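Local coordinates for protein endoglucanase E-5 (Thermobifida fusca, PDB 2CKS) that hydrolyses internal beta-1,4-glucosidic linkages of cellulose, lichenin and cereal beta-glucans, here as the family 5 catalytic domain, at residues A[139-144]-A[173-178]; A[63-68]-A[101-106]. One frame throughout, in Å; residues are numbered along the deposited sequence.

Contact 1: residues A[139-144]-A[173-178]; sequences EPNGVS and RGWSSL
Asn141 lies over the indole of Trp175 in the active-site loops of a (beta/alpha)8 barrel. The loop after strand 132-135 here meets a short, weakly bonded turn, 173-176, with left-handed backbone angles at Gly174, Trp175 and Ser176. Asn141 CB sits over one face of the indole, 3.6 Å from the centroid of the five-membered ring. This is a CH-pi contact. The amide stacks on the same ring, its plane only 7° from that of the indole. Asn141 CG takes the crowded position between backbone N and carbonyl carbon (chi1 58°), which lets ND2 reach back to Glu139 O at 2.9 Å. A second acceptor for ND2 is Leu103 O. Together they hold the amide flat against the indole.

Glu139, the probable proton donor, meets the same indole at its edge. In the conformer described, one of two, Glu139 OE1 lies 3.3 Å from Trp175 CD1, its carboxylate nearly perpendicular to the ring. OE2 bonds to His204 ND1, and the carboxylate also takes part in a zinc site with Glu231.

One direct backbone bond joins the segments: Trp175 N donates to Pro140 O at 2.8 Å. Ser176 OG lies against Pro140 CD and bonds to Asn138 O. Farther out, Arg173 NE makes a weak bond to Val143 O, while its NH1 forms a salt bridge with Glu188. One water accepts from Gly174 N at 3.1 Å and donates to Val143 O at 2.7 Å.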
loop_
_atom_site.group_PDB
_atom_site.type_symbol
_atom_site.label_atom_id
_atom_site.label_comp_id
_atom_site.label_asym_id
_atom_site.label_seq_id
_atom_site.Cartn_x
_atom_site.Cartn_y
_atom_site.Cartn_z
ATOM N N GLU A 139 -5.511 4.302 6.597
ATOM C CA GLU A 139 -5.196 4.294 8.031
ATOM C C GLU A 139 -6.374 4.739 8.901
ATOM O O GLU A 139 -6.401 5.861 9.399
ATOM C CB GLU A 139 -3.947 5.145 8.316
ATOM C CG GLU A 139 -2.650 4.432 7.960
ATOM C CD GLU A 139 -1.402 5.088 8.527
ATOM O OE1 GLU A 139 -1.504 6.219 9.063
ATOM O OE2 GLU A 139 -0.303 4.469 8.434
ATOM N N PRO A 140 -7.332 3.838 9.120
ATOM C CA PRO A 140 -8.413 4.115 10.076
ATOM C C PRO A 140 -7.817 4.428 11.435
ATOM O O PRO A 140 -6.847 3.795 11.830
ATOM C CB PRO A 140 -9.196 2.791 10.137
ATOM C CG PRO A 140 -8.871 2.079 8.847
ATOM C CD PRO A 140 -7.456 2.488 8.538
ATOM N N ASN A 141 -8.351 5.420 12.127
ATOM C CA ASN A 141 -7.928 5.690 13.488
ATOM C C ASN A 141 -9.053 6.338 14.284
ATOM O O ASN A 141 -9.901 7.039 13.729
ATOM C CB ASN A 141 -6.637 6.535 13.509
ATOM C CG ASN A 141 -6.777 7.861 12.790
ATOM O OD1 ASN A 141 -7.054 8.886 13.420
ATOM N ND2 ASN A 141 -6.555 7.863 11.467
ATOM N N GLY A 142 -9.060 6.050 15.581
ATOM C CA GLY A 142 -10.076 6.554 16.488
ATOM C C GLY A 142 -11.402 5.826 16.384
ATOM O O GLY A 142 -12.399 6.283 16.944
ATOM N N VAL A 143 -11.416 4.691 15.679
ATOM C CA VAL A 143 -12.635 3.918 15.444
ATOM C C VAL A 143 -12.462 2.449 15.837
ATOM O O VAL A 143 -11.356 1.894 15.826
ATOM C CB VAL A 143 -13.122 4.022 13.967
ATOM C CG1 VAL A 143 -13.563 5.443 13.635
ATOM C CG2 VAL A 143 -12.051 3.535 12.991
ATOM N N SER A 144 -13.578 1.820 16.182
ATOM C CA SER A 144 -13.587 0.417 16.553
ATOM C C SER A 144 -13.375 -0.460 15.333
ATOM O O SER A 144 -13.646 -0.046 14.199
ATOM C CB SER A 144 -14.922 0.044 17.191
ATOM O OG SER A 144 -15.970 0.127 16.244
ATOM N N ARG A 173 -7.377 -1.228 12.680
ATOM C CA ARG A 173 -7.444 -0.260 13.772
ATOM C C ARG A 173 -6.102 0.395 14.063
ATOM O O ARG A 173 -5.059 -0.237 13.963
ATOM C CB ARG A 173 -7.884 -0.963 15.045
ATOM C CG ARG A 173 -9.341 -1.203 15.173
ATOM C CD ARG A 173 -9.699 -1.643 16.587
ATOM N NE ARG A 173 -9.681 -0.537 17.545
ATOM C CZ ARG A 173 -9.580 -0.674 18.870
ATOM N NH1 ARG A 173 -9.491 -1.874 19.442
ATOM N NH2 ARG A 173 -9.584 0.408 19.639
ATOM N N GLY A 174 -6.140 1.665 14.454
ATOM C CA GLY A 174 -4.962 2.328 14.974
ATOM C C GLY A 174 -3.897 2.569 13.930
ATOM O O GLY A 174 -2.764 2.102 14.053
ATOM N N TRP A 175 -4.271 3.318 12.904
ATOM C CA TRP A 175 -3.397 3.597 11.766
ATOM C C TRP A 175 -2.898 2.306 11.121
ATOM O O TRP A 175 -1.722 2.156 10.782
ATOM C CB TRP A 175 -2.237 4.507 12.169
ATOM C CG TRP A 175 -2.697 5.824 12.661
ATOM C CD1 TRP A 175 -2.947 6.932 11.918
ATOM C CD2 TRP A 175 -2.993 6.168 14.013
ATOM N NE1 TRP A 175 -3.356 7.962 12.730
ATOM C CE2 TRP A 175 -3.400 7.517 14.024
ATOM C CE3 TRP A 175 -2.932 5.481 15.227
ATOM C CZ2 TRP A 175 -3.749 8.186 15.199
ATOM C CZ3 TRP A 175 -3.283 6.147 16.395
ATOM C CH2 TRP A 175 -3.686 7.484 16.368
ATOM N N SER A 176 -3.829 1.382 10.928
ATOM C CA SER A 176 -3.537 0.086 10.327
ATOM C C SER A 176 -2.381 -0.621 11.038
ATOM O O SER A 176 -1.494 -1.188 10.406
ATOM C CB SER A 176 -3.312 0.222 8.821
ATOM O OG SER A 176 -4.563 0.405 8.173
ATOM N N SER A 177 -2.425 -0.606 12.367
ATOM C CA SER A 177 -1.449 -1.333 13.177
ATOM C C SER A 177 -2.003 -2.656 13.703
ATOM O O SER A 177 -1.504 -3.180 14.687
ATOM C CB SER A 177 -0.988 -0.461 14.340
ATOM O OG SER A 177 -2.063 -0.201 15.228
ATOM N N LEU A 178 -3.023 -3.190 13.036
ATOM C CA LEU A 178 -3.740 -4.377 13.500
ATOM C C LEU A 178 -4.253 -4.179 14.929
ATOM O O LEU A 178 -4.391 -5.139 15.691
ATOM C CB LEU A 178 -2.868 -5.639 13.390
ATOM C CG LEU A 178 -2.452 -6.049 11.969
ATOM C CD1 LEU A 178 -1.263 -6.989 12.010
ATOM C CD2 LEU A 178 -3.607 -6.688 11.226
HETATM O O HOH W 1 -8.939 2.821 15.044
#

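Contact 2: residues A[63-68]-A[101-106]; sequences SMYIQE and HILTPG
At the C-terminal ends of neighbouring parallel strands of the (beta/alpha)8 barrel, strand 59-65 and its following loop meet the end of strand 95-101 and the loop 102-106. His101 N donates to Met64 O at 2.9 Å. Beyond this bond the chains separate, and water enters. One water accepts from Ile66 N and donates to His101 O, bridging the two backbones.

The side chains of Tyr65 and His101 run alongside each other, with His101 CD2 over the centre of the tyrosine ring, 3.4 Å from Tyr65 CE1. The planes are inclined at 40°, so the pair is oblique. His101 CG is anti to the backbone N (chi1 -161°), which carries the imidazole over the phenol. ND1 is bonded to Asp99 OD1, an acceptor shared with Ser63 OG. His101 NE2 bonds to a water at 2.9 Å, at the edge of the imidazole, and that water also meets Tyr65 OH. The ND1 bond to Asp99 OD1 favours this ring orientation, and the water occupies the NE2 side. Trp265 meets the histidine with its ring nearly parallel.

Past the strand ends, Ile66 CG1 packs on Ile102 CG2 at 4.0 Å. Gln67 CB rests on Thr104 O, and the rest of the Gln67 side chain passes across Pro105, with OE1 nearest CD. Gln67 OE1 takes bonds from Asn111 ND2 and from a water that also links Leu103 N and Pro105 O. Glu68 OE2 receives two waters, at 2.6 and 2.8 Å; one accepts from Thr104 N and the other meets Thr104 OG1.

Such loops, packed on the strand ends, form the active-site face of a family 5 TIM barrel.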
loop_
_atom_site.group_PDB
_atom_site.type_symbol
_atom_site.label_atom_id
_atom_site.label_comp_id
_atom_site.label_asym_id
_atom_site.label_seq_id
_atom_site.Cartn_x
_atom_site.Cartn_y
_atom_site.Cartn_z
ATOM N N SER A 63 -0.888 6.453 -3.802
ATOM C CA SER A 63 -1.478 7.003 -2.597
ATOM C C SER A 63 -2.173 8.312 -2.914
ATOM O O SER A 63 -1.530 9.304 -3.244
ATOM C CB SER A 63 -0.419 7.202 -1.514
ATOM O OG SER A 63 0.091 5.943 -1.092
ATOM N N MET A 64 -3.491 8.291 -2.830
ATOM C CA MET A 64 -4.307 9.467 -3.083
ATOM C C MET A 64 -4.988 9.910 -1.795
ATOM O O MET A 64 -5.968 9.309 -1.356
ATOM C CB MET A 64 -5.362 9.158 -4.142
ATOM C CG MET A 64 -6.226 10.366 -4.536
ATOM S SD MET A 64 -7.452 9.944 -5.766
ATOM C CE MET A 64 -8.625 9.034 -4.743
ATOM N N TYR A 65 -4.453 10.958 -1.180
ATOM C CA TYR A 65 -5.103 11.591 -0.046
ATOM C C TYR A 65 -6.444 12.157 -0.493
ATOM O O TYR A 65 -6.628 12.506 -1.655
ATOM C CB TYR A 65 -4.270 12.738 0.499
ATOM C CG TYR A 65 -3.073 12.381 1.342
ATOM C CD1 TYR A 65 -1.971 11.743 0.793
ATOM C CD2 TYR A 65 -3.027 12.730 2.685
ATOM C CE1 TYR A 65 -0.856 11.455 1.550
ATOM C CE2 TYR A 65 -1.910 12.441 3.458
ATOM C CZ TYR A 65 -0.832 11.806 2.879
ATOM O OH TYR A 65 0.285 11.509 3.630
ATOM N N ILE A 66 -7.383 12.226 0.442
ATOM C CA ILE A 66 -8.724 12.729 0.160
ATOM C C ILE A 66 -8.854 14.150 0.704
ATOM O O ILE A 66 -9.223 15.064 -0.025
ATOM C CB ILE A 66 -9.792 11.781 0.767
ATOM C CG1 ILE A 66 -9.441 10.305 0.499
ATOM C CG2 ILE A 66 -11.177 12.149 0.228
ATOM C CD1 ILE A 66 -9.255 9.944 -0.940
ATOM N N GLN A 67 -8.525 14.310 1.978
ATOM C CA GLN A 67 -8.337 15.617 2.583
ATOM C C GLN A 67 -6.890 16.066 2.323
ATOM O O GLN A 67 -6.235 15.530 1.433
ATOM C CB GLN A 67 -8.700 15.556 4.068
ATOM C CG GLN A 67 -10.212 15.548 4.303
ATOM C CD GLN A 67 -10.901 14.256 3.875
ATOM O OE1 GLN A 67 -10.507 13.167 4.295
ATOM N NE2 GLN A 67 -11.936 14.381 3.052
ATOM N N GLU A 68 -6.408 17.077 3.046
ATOM C CA GLU A 68 -5.031 17.568 2.904
ATOM C C GLU A 68 -4.711 17.944 1.451
ATOM O O GLU A 68 -3.653 17.608 0.918
ATOM C CB GLU A 68 -4.036 16.558 3.496
ATOM C CG GLU A 68 -4.370 16.209 4.945
ATOM C CD GLU A 68 -3.373 15.282 5.608
ATOM O OE1 GLU A 68 -2.163 15.620 5.658
ATOM O OE2 GLU A 68 -3.802 14.212 6.092
ATOM N N HIS A 101 -6.482 7.127 0.460
ATOM C CA HIS A 101 -5.541 7.437 1.525
ATOM C C HIS A 101 -6.140 8.335 2.591
ATOM O O HIS A 101 -5.750 9.492 2.757
ATOM C CB HIS A 101 -4.249 8.029 0.954
ATOM C CG HIS A 101 -3.089 7.953 1.885
ATOM N ND1 HIS A 101 -2.247 6.862 1.939
ATOM C CD2 HIS A 101 -2.620 8.839 2.798
ATOM C CE1 HIS A 101 -1.310 7.083 2.844
ATOM N NE2 HIS A 101 -1.508 8.276 3.376
ATOM N N ILE A 102 -7.101 7.779 3.315
ATOM C CA ILE A 102 -7.692 8.471 4.447
ATOM C C ILE A 102 -6.714 8.449 5.613
ATOM O O ILE A 102 -5.922 7.508 5.762
ATOM C CB ILE A 102 -9.060 7.868 4.841
ATOM C CG1 ILE A 102 -8.926 6.422 5.344
ATOM C CG2 ILE A 102 -10.030 7.961 3.673
ATOM C CD1 ILE A 102 -9.173 6.267 6.844
ATOM N N LEU A 103 -6.754 9.513 6.406
ATOM C CA LEU A 103 -5.871 9.660 7.552
ATOM C C LEU A 103 -6.506 10.558 8.610
ATOM O O LEU A 103 -6.690 10.142 9.753
ATOM C CB LEU A 103 -4.525 10.230 7.088
ATOM C CG LEU A 103 -3.470 10.461 8.167
ATOM C CD1 LEU A 103 -3.233 9.196 8.999
ATOM C CD2 LEU A 103 -2.172 10.945 7.539
ATOM N N THR A 104 -6.843 11.783 8.207
ATOM C CA THR A 104 -7.526 12.756 9.068
ATOM C C THR A 104 -8.582 13.492 8.240
ATOM O O THR A 104 -8.222 14.219 7.306
ATOM C CB THR A 104 -6.516 13.797 9.639
ATOM O OG1 THR A 104 -5.446 13.140 10.339
ATOM C CG2 THR A 104 -7.183 14.675 10.694
ATOM N N PRO A 105 -9.873 13.334 8.536
ATOM C CA PRO A 105 -10.428 12.478 9.596
ATOM C C PRO A 105 -10.128 10.978 9.479
ATOM O O PRO A 105 -10.008 10.430 8.377
ATOM C CB PRO A 105 -11.939 12.703 9.461
ATOM C CG PRO A 105 -12.065 14.004 8.789
ATOM C CD PRO A 105 -10.919 14.077 7.821
ATOM N N GLY A 106 -10.056 10.330 10.637
ATOM C CA GLY A 106 -9.665 8.938 10.745
ATOM C C GLY A 106 -10.783 7.919 10.622
ATOM O O GLY A 106 -10.505 6.729 10.478
HETATM O O HOH W 2 0.478 8.827 5.413
HETATM O O HOH W 3 -6.838 11.976 3.305
HETATM O O HOH W 4 -9.071 11.182 5.824
HETATM O O HOH W 5 -6.151 13.254 5.673
HETATM O O HOH W 6 -3.298 13.966 8.885
#

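Overall arrangement
Contact 2 joins barrel strands two and three, and contact 1 joins the loops after strands four and five. Their centres are 13 Å apart. They touch directly. Asn141 N probably bonds to Gly106 O at 3.0 Å. Leu103 CD1 packs against Trp175 CD1 at 3.7 Å and, in the conformer described, against Glu139 OE1 at 3.4 Å, so it lies between the two contacts. Both border the catalytic centre. Between nearest atoms, the side chain of Glu139 in contact 1 is about 4 Å from that of Glu231, the probable nucleophile, and the side chain of His101 in contact 2 is about 3 Å from that of Glu231. A zinc ion bound there lies about 3 Å from the nearest atom of the Glu139 side chain.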